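Protease Do-like 2, chloroplastic (Arabidopsis thaliana, PDB 4FLN) is a chloroplast serine protease of the Deg family that performs the primary cleavage of the photodamaged D1 protein of photosystem II. Local coordinates at residues Val119-Ala124 with Ser237-Asp242; Asp150-Val155 with Ile189-Ala194. One frame throughout, in Å; residues are numbered along the deposited sequence.

Contact 1 (Val119-Ala124 with Ser237-Asp242)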
ATOM      1  N   VAL B 119       2.288 -20.491 -31.211  1.00 58.69           N
ATOM      2  CA  VAL B 119       2.359 -19.538 -30.109  1.00 62.02           C
ATOM      3  C   VAL B 119       1.024 -18.889 -29.730  1.00 63.89           C
ATOM      4  O   VAL B 119       0.738 -18.719 -28.548  1.00 59.18           O
ATOM      5  CB  VAL B 119       3.392 -18.453 -30.370  1.00 62.45           C
ATOM      6  CG1 VAL B 119       2.962 -17.151 -29.701  1.00 66.25           C
ATOM      7  CG2 VAL B 119       4.757 -18.918 -29.875  1.00 63.86           C
ATOM      8  N   ASP B 120       0.216 -18.527 -30.726  1.00 71.19           N
ATOM      9  CA  ASP B 120      -1.043 -17.829 -30.467  1.00 74.50           C
ATOM     10  C   ASP B 120      -2.211 -18.733 -30.042  1.00 68.22           C
ATOM     11  O   ASP B 120      -3.190 -18.256 -29.466  1.00 63.09           O
ATOM     12  CB  ASP B 120      -1.433 -16.890 -31.628  1.00 77.44           C
ATOM     13  CG  ASP B 120      -1.168 -17.490 -32.992  1.00 79.39           C
ATOM     14  OD1 ASP B 120      -0.369 -18.439 -33.083  1.00 81.95           O
ATOM     15  OD2 ASP B 120      -1.751 -16.998 -33.983  1.00 82.33           O
ATOM     16  N   CYS B 121      -2.115 -20.026 -30.332  1.00 65.67           N
ATOM     17  CA  CYS B 121      -3.074 -20.996 -29.804  1.00 52.91           C
ATOM     18  C   CYS B 121      -2.523 -21.722 -28.571  1.00 55.75           C
ATOM     19  O   CYS B 121      -3.209 -22.561 -27.976  1.00 58.02           O
ATOM     20  CB  CYS B 121      -3.454 -22.007 -30.882  1.00 54.71           C
ATOM     21  SG  CYS B 121      -2.048 -22.951 -31.509  1.00 73.15           S
ATOM     22  N   ASP B 122      -1.277 -21.403 -28.216  1.00 50.31           N
ATOM     23  CA  ASP B 122      -0.562 -21.996 -27.077  1.00 50.68           C
ATOM     24  C   ASP B 122      -0.560 -23.526 -27.010  1.00 51.34           C
ATOM     25  O   ASP B 122      -0.956 -24.128 -26.012  1.00 50.20           O
ATOM     26  CB  ASP B 122      -1.006 -21.397 -25.739  1.00 56.89           C
ATOM     27  CG  ASP B 122      -0.038 -21.728 -24.605  1.00 69.84           C
ATOM     28  OD1 ASP B 122       1.152 -21.999 -24.888  1.00 68.45           O
ATOM     29  OD2 ASP B 122      -0.464 -21.719 -23.432  1.00 75.96           O
ATOM     30  N   ILE B 123      -0.100 -24.148 -28.081  1.00 48.29           N
ATOM     31  CA  ILE B 123      -0.026 -25.596 -28.146  1.00 49.08           C
ATOM     32  C   ILE B 123       1.377 -26.012 -28.571  1.00 48.80           C
ATOM     33  O   ILE B 123       2.038 -25.319 -29.346  1.00 46.79           O
ATOM     34  CB  ILE B 123      -1.078 -26.167 -29.137  1.00 60.49           C
ATOM     35  CG1 ILE B 123      -2.493 -25.912 -28.624  1.00 53.96           C
ATOM     36  CG2 ILE B 123      -0.867 -27.659 -29.373  1.00 57.00           C
ATOM     37  CD1 ILE B 123      -3.563 -26.342 -29.591  1.00 59.68           C
ATOM     38  N   ALA B 124       1.845 -27.136 -28.044  1.00 48.34           N
ATOM     39  CA  ALA B 124       3.111 -27.682 -28.495  1.00 56.32           C
ATOM     40  C   ALA B 124       3.029 -29.191 -28.516  1.00 54.51           C
ATOM     41  O   ALA B 124       2.360 -29.802 -27.681  1.00 58.33           O
ATOM     42  CB  ALA B 124       4.257 -27.209 -27.624  1.00 30.59           C
ATOM     43  N   SER B 237      -7.394 -29.591 -33.312  1.00 45.30           N
ATOM     44  CA  SER B 237      -7.440 -30.277 -34.610  1.00 50.15           C
ATOM     45  C   SER B 237      -6.768 -29.401 -35.636  1.00 49.76           C
ATOM     46  O   SER B 237      -5.890 -29.847 -36.368  1.00 46.70           O
ATOM     47  CB  SER B 237      -8.873 -30.529 -35.079  1.00 50.02           C
ATOM     48  OG  SER B 237      -9.647 -31.184 -34.095  1.00 70.14           O
ATOM     49  N   HIS B 238      -7.193 -28.140 -35.668  1.00 45.45           N
ATOM     50  CA  HIS B 238      -6.659 -27.167 -36.603  1.00 45.67           C
ATOM     51  C   HIS B 238      -5.146 -27.156 -36.546  1.00 44.91           C
ATOM     52  O   HIS B 238      -4.475 -27.108 -37.568  1.00 51.14           O
ATOM     53  CB  HIS B 238      -7.192 -25.777 -36.283  1.00 52.61           C
ATOM     54  CG  HIS B 238      -6.793 -24.741 -37.283  1.00 52.99           C
ATOM     55  ND1 HIS B 238      -5.490 -24.314 -37.430  1.00 56.95           N
ATOM     56  CD2 HIS B 238      -7.521 -24.052 -38.193  1.00 47.73           C
ATOM     57  CE1 HIS B 238      -5.434 -23.401 -38.382  1.00 57.50           C
ATOM     58  NE2 HIS B 238      -6.652 -23.230 -38.866  1.00 56.25           N
ATOM     59  N   PHE B 239      -4.612 -27.212 -35.338  1.00 44.42           N
ATOM     60  CA  PHE B 239      -3.176 -27.221 -35.164  1.00 51.59           C
ATOM     61  C   PHE B 239      -2.551 -28.493 -35.731  1.00 52.22           C
ATOM     62  O   PHE B 239      -1.549 -28.452 -36.443  1.00 54.65           O
ATOM     63  CB  PHE B 239      -2.821 -27.063 -33.687  1.00 53.09           C
ATOM     64  CG  PHE B 239      -1.354 -26.969 -33.437  1.00 47.56           C
ATOM     65  CD1 PHE B 239      -0.645 -25.856 -33.856  1.00 45.41           C
ATOM     66  CD2 PHE B 239      -0.681 -27.997 -32.809  1.00 37.92           C
ATOM     67  CE1 PHE B 239       0.705 -25.772 -33.643  1.00 53.72           C
ATOM     68  CE2 PHE B 239       0.670 -27.920 -32.593  1.00 49.52           C
ATOM     69  CZ  PHE B 239       1.371 -26.807 -33.009  1.00 54.76           C
ATOM     70  N   LEU B 240      -3.143 -29.632 -35.416  1.00 54.85           N
ATOM     71  CA  LEU B 240      -2.578 -30.890 -35.874  1.00 56.12           C
ATOM     72  C   LEU B 240      -2.613 -31.022 -37.395  1.00 60.24           C
ATOM     73  O   LEU B 240      -1.616 -31.410 -37.996  1.00 70.26           O
ATOM     74  CB  LEU B 240      -3.257 -32.080 -35.196  1.00 51.97           C
ATOM     75  CG  LEU B 240      -3.043 -32.163 -33.684  1.00 51.81           C
ATOM     76  CD1 LEU B 240      -3.811 -33.344 -33.095  1.00 51.02           C
ATOM     77  CD2 LEU B 240      -1.556 -32.242 -33.347  1.00 44.33           C
ATOM     78  N   THR B 241      -3.744 -30.708 -38.023  1.00 56.76           N
ATOM     79  CA  THR B 241      -3.816 -30.842 -39.476  1.00 59.04           C
ATOM     80  C   THR B 241      -2.933 -29.789 -40.143  1.00 58.89           C
ATOM     81  O   THR B 241      -2.329 -30.044 -41.186  1.00 54.10           O
ATOM     82  CB  THR B 241      -5.273 -30.838 -40.057  1.00 51.01           C
ATOM     83  OG1 THR B 241      -5.446 -29.738 -40.959  1.00 59.35           O
ATOM     84  CG2 THR B 241      -6.312 -30.769 -38.969  1.00 38.23           C
ATOM     85  N   ASP B 242      -2.837 -28.617 -39.523  1.00 53.95           N
ATOM     86  CA  ASP B 242      -1.912 -27.608 -40.006  1.00 53.49           C
ATOM     87  C   ASP B 242      -0.546 -28.277 -40.129  1.00 62.79           C
ATOM     88  O   ASP B 242       0.112 -28.195 -41.163  1.00 66.13           O
ATOM     89  CB  ASP B 242      -1.860 -26.418 -39.044  1.00 49.19           C
ATOM     90  CG  ASP B 242      -0.986 -25.279 -39.553  1.00 61.08           C
ATOM     91  OD1 ASP B 242      -0.859 -24.257 -38.845  1.00 65.39           O
ATOM     92  OD2 ASP B 242      -0.416 -25.398 -40.656  1.00 67.24           O
TER
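Phe239 reaches from helix 233-246 onto Ile123 and Cys121, and joins two parts of the trypsin-like double-barrel fold: the helix that follows the last strand of the second barrel, and the entry to strand 123-129 of the first. Of the 161 Å² buried between the segments, 88 belong to Phe239, 41 to Ile123 and 21 to Cys121. The ring is carried away from the helix by a first torsion of -176°, CG lying opposite the backbone N, and this sets it against the loop and strand. Ile123 CB sits over one face, 4.3 Å from the ring centroid of Phe239 and 17° off its normal, which meets the geometry of a CH-pi contact displaced toward the rim. Its CG2 branch makes the closest approach, 3.5 Å to Phe239 CD2, and touches CE2 almost as nearly. On the same side of the ring plane, Cys121 adds a sulfur-aromatic contact whose direction, 41° off the normal, is oblique. Val116 and the ring of Tyr249 also pack on Phe239. Were Phe239 an alanine, the face under Ile123 CB and the neighbour of Cys121 SG would be lost, which is likely to leave both freer to shift. Between these two packed residues lies Asp122, probably the aspartate of the catalytic triad, as in trypsin; its OD1 accepts a hydrogen bond from His91 N. The contact thus flanks this aspartate in sequence without including its side chain. On the cysteine side the nearest atoms are Cys121 SG and Phe239 CD1, 4.0 Å apart.

Contact 2 (Asp150-Val155 with Ile189-Ala194)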
ATOM      1  N   ASP B 150     -22.060 -29.568 -19.540  1.00 47.24           N
ATOM      2  CA  ASP B 150     -21.385 -30.856 -19.622  1.00 42.31           C
ATOM      3  C   ASP B 150     -20.341 -30.961 -18.508  1.00 46.74           C
ATOM      4  O   ASP B 150     -19.609 -30.009 -18.217  1.00 46.53           O
ATOM      5  CB  ASP B 150     -20.721 -31.031 -20.989  1.00 50.56           C
ATOM      6  CG  ASP B 150     -21.662 -31.616 -22.031  1.00 60.67           C
ATOM      7  OD1 ASP B 150     -22.894 -31.463 -21.886  1.00 61.11           O
ATOM      8  OD2 ASP B 150     -21.164 -32.238 -22.996  1.00 65.83           O
ATOM      9  N   SER B 151     -20.285 -32.117 -17.869  1.00 47.07           N
ATOM     10  CA  SER B 151     -19.315 -32.344 -16.817  1.00 48.50           C
ATOM     11  C   SER B 151     -17.910 -32.358 -17.414  1.00 50.50           C
ATOM     12  O   SER B 151     -17.695 -32.941 -18.474  1.00 50.30           O
ATOM     13  CB  SER B 151     -19.611 -33.676 -16.129  1.00 53.07           C
ATOM     14  OG  SER B 151     -18.728 -33.890 -15.049  1.00 70.67           O
ATOM     15  N   VAL B 152     -16.959 -31.707 -16.745  1.00 48.56           N
ATOM     16  CA  VAL B 152     -15.562 -31.751 -17.176  1.00 48.15           C
ATOM     17  C   VAL B 152     -14.631 -32.062 -16.005  1.00 52.60           C
ATOM     18  O   VAL B 152     -14.879 -31.641 -14.878  1.00 50.89           O
ATOM     19  CB  VAL B 152     -15.104 -30.418 -17.801  1.00 45.52           C
ATOM     20  CG1 VAL B 152     -13.769 -30.604 -18.524  1.00 41.90           C
ATOM     21  CG2 VAL B 152     -16.128 -29.912 -18.759  1.00 53.77           C
ATOM     22  N   THR B 153     -13.567 -32.811 -16.263  1.00 51.37           N
ATOM     23  CA  THR B 153     -12.493 -32.915 -15.286  1.00 54.17           C
ATOM     24  C   THR B 153     -11.173 -32.584 -15.963  1.00 57.06           C
ATOM     25  O   THR B 153     -10.917 -33.001 -17.098  1.00 56.29           O
ATOM     26  CB  THR B 153     -12.393 -34.304 -14.588  1.00 40.63           C
ATOM     27  OG1 THR B 153     -11.829 -35.260 -15.488  1.00 59.48           O
ATOM     28  CG2 THR B 153     -13.746 -34.790 -14.127  1.00 37.19           C
ATOM     29  N   VAL B 154     -10.352 -31.814 -15.256  1.00 47.77           N
ATOM     30  CA  VAL B 154      -9.029 -31.435 -15.711  1.00 33.97           C
ATOM     31  C   VAL B 154      -8.014 -32.250 -14.923  1.00 48.63           C
ATOM     32  O   VAL B 154      -8.108 -32.339 -13.701  1.00 67.45           O
ATOM     33  CB  VAL B 154      -8.807 -29.937 -15.462  1.00 37.39           C
ATOM     34  CG1 VAL B 154      -7.325 -29.573 -15.463  1.00 40.68           C
ATOM     35  CG2 VAL B 154      -9.587 -29.120 -16.471  1.00 38.75           C
ATOM     36  N   VAL B 155      -7.057 -32.854 -15.621  1.00 42.62           N
ATOM     37  CA  VAL B 155      -6.013 -33.662 -14.991  1.00 34.40           C
ATOM     38  C   VAL B 155      -4.611 -33.115 -15.260  1.00 40.78           C
ATOM     39  O   VAL B 155      -4.257 -32.807 -16.400  1.00 46.09           O
ATOM     40  CB  VAL B 155      -6.076 -35.117 -15.481  1.00 40.19           C
ATOM     41  CG1 VAL B 155      -4.944 -35.923 -14.898  1.00 39.87           C
ATOM     42  CG2 VAL B 155      -7.413 -35.735 -15.103  1.00 48.72           C
ATOM     43  N   ILE B 189     -13.183 -22.829 -24.215  1.00 44.92           N
ATOM     44  CA  ILE B 189     -14.166 -23.365 -23.284  1.00 46.87           C
ATOM     45  C   ILE B 189     -13.839 -22.881 -21.886  1.00 46.53           C
ATOM     46  O   ILE B 189     -12.707 -23.015 -21.437  1.00 44.08           O
ATOM     47  CB  ILE B 189     -14.149 -24.911 -23.264  1.00 53.20           C
ATOM     48  CG1 ILE B 189     -14.369 -25.476 -24.667  1.00 49.15           C
ATOM     49  CG2 ILE B 189     -15.196 -25.459 -22.299  1.00 45.63           C
ATOM     50  CD1 ILE B 189     -14.047 -26.953 -24.772  1.00 42.54           C
ATOM     51  N   GLN B 190     -14.828 -22.305 -21.207  1.00 48.48           N
ATOM     52  CA  GLN B 190     -14.694 -21.923 -19.804  1.00 42.03           C
ATOM     53  C   GLN B 190     -15.241 -23.033 -18.920  1.00 39.04           C
ATOM     54  O   GLN B 190     -16.297 -23.595 -19.202  1.00 44.79           O
ATOM     55  CB  GLN B 190     -15.503 -20.673 -19.528  1.00 47.98           C
ATOM     56  CG  GLN B 190     -14.736 -19.384 -19.428  1.00 65.30           C
ATOM     57  CD  GLN B 190     -15.636 -18.238 -18.986  1.00 77.29           C
ATOM     58  OE1 GLN B 190     -16.457 -18.398 -18.076  1.00 72.70           O
ATOM     59  NE2 GLN B 190     -15.488 -17.081 -19.626  1.00 83.23           N
ATOM     60  N   ILE B 191     -14.535 -23.350 -17.845  1.00 39.46           N
ATOM     61  CA  ILE B 191     -15.051 -24.324 -16.891  1.00 35.18           C
ATOM     62  C   ILE B 191     -15.208 -23.744 -15.495  1.00 40.54           C
ATOM     63  O   ILE B 191     -14.572 -22.766 -15.121  1.00 53.70           O
ATOM     64  CB  ILE B 191     -14.191 -25.613 -16.813  1.00 40.36           C
ATOM     65  CG1 ILE B 191     -12.751 -25.277 -16.429  1.00 34.74           C
ATOM     66  CG2 ILE B 191     -14.268 -26.425 -18.128  1.00 30.58           C
ATOM     67  CD1 ILE B 191     -12.171 -26.272 -15.461  1.00 28.64           C
ATOM     68  N   ASP B 192     -16.024 -24.431 -14.719  1.00 49.10           N
ATOM     69  CA  ASP B 192     -16.585 -23.995 -13.451  1.00 44.96           C
ATOM     70  C   ASP B 192     -15.582 -24.243 -12.319  1.00 46.81           C
ATOM     71  O   ASP B 192     -15.892 -24.074 -11.148  1.00 61.30           O
ATOM     72  CB  ASP B 192     -17.855 -24.839 -13.268  1.00 62.02           C
ATOM     73  CG  ASP B 192     -18.604 -24.541 -12.009  1.00 78.91           C
ATOM     74  OD1 ASP B 192     -18.340 -25.224 -10.996  1.00 93.84           O
ATOM     75  OD2 ASP B 192     -19.489 -23.665 -12.046  1.00 78.72           O
ATOM     76  N   ALA B 193     -14.383 -24.692 -12.669  1.00 53.63           N
ATOM     77  CA  ALA B 193     -13.383 -25.078 -11.671  1.00 61.15           C
ATOM     78  C   ALA B 193     -12.041 -24.402 -11.921  1.00 58.37           C
ATOM     79  O   ALA B 193     -11.639 -24.219 -13.065  1.00 62.93           O
ATOM     80  CB  ALA B 193     -13.211 -26.594 -11.660  1.00 61.82           C
ATOM     81  N   ALA B 194     -11.346 -24.031 -10.853  1.00 49.61           N
ATOM     82  CA  ALA B 194     -10.057 -23.366 -11.005  1.00 55.18           C
ATOM     83  C   ALA B 194      -8.963 -24.374 -11.351  1.00 60.32           C
ATOM     84  O   ALA B 194      -9.077 -25.556 -11.021  1.00 61.96           O
ATOM     85  CB  ALA B 194      -9.697 -22.584  -9.756  1.00 48.25           C
TER
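Val152 and Val154 meet Ile191 without any ring, amide or carboxylate, so there is no flat face or edge to assign; branched aliphatic groups do all the touching. The setting is the second six-stranded antiparallel barrel of the protease, in which strand 165-178 runs between strands 151-156 and 185-191. These two strands are therefore not hydrogen-bonded neighbours, and the closest CA atoms, those of Val152 and Ile191, stand 7.5 Å apart. What spans that distance is side chain: all three CB atoms are directed at the other segment. Ile191 supplies 59 of the 117 Å² buried and uses both branches. Its CG2 methyl faces Val152, at 4.0 Å from Val152 CG2 and 4.1 Å from Val152 CB, and the two side chains run nearly perpendicular to each other. Its longer branch diverges along the strand, toward Val154. With a first torsion of 58°, CG1 is held between the backbone N and the carbonyl carbon, and from there CD1 extends to Val154, where it lies 4.0 Å from Val154 CG2. One isoleucine thus bridges two valines spaced two residues apart on the same face of their strand, while Thr153 between them points away. Ala204 of strand 203-205 packs against both valines, and Ile195 against Val154, continuing the apolar interior. Val154 also lies about 7 Å, side chain to side chain, from Ser200, the probable catalytic nucleophile. Next to Ile191 in the chain, Asp192 OD2 accepts a hydrogen bond from Lys168 N of a second subunit. Methyl contacts at van der Waals spacing in a buried setting imply that shape and the exclusion of water, rather than any directional bond, hold Ile191 against the valines.

How the contacts relate
Both contacts are buried and wholly apolar across their segments, and both belong to the serine protease region, yet they do different work in the fold. Contact 1 packs the helix after the second barrel against the first barrel, using an aromatic face; contact 2 stays within the second barrel, packs branched aliphatic side chains alone, and has subunit neighbours close by, whereas no other chain touches the segments of contact 1. Strands 123-129 and 151-156 follow one another in the chain, but the contact centres lie 21 Å apart and their nearest atoms about 11 Å. Contact 1 contains the presumed charge-relay aspartate; contact 2 approaches the presumed serine.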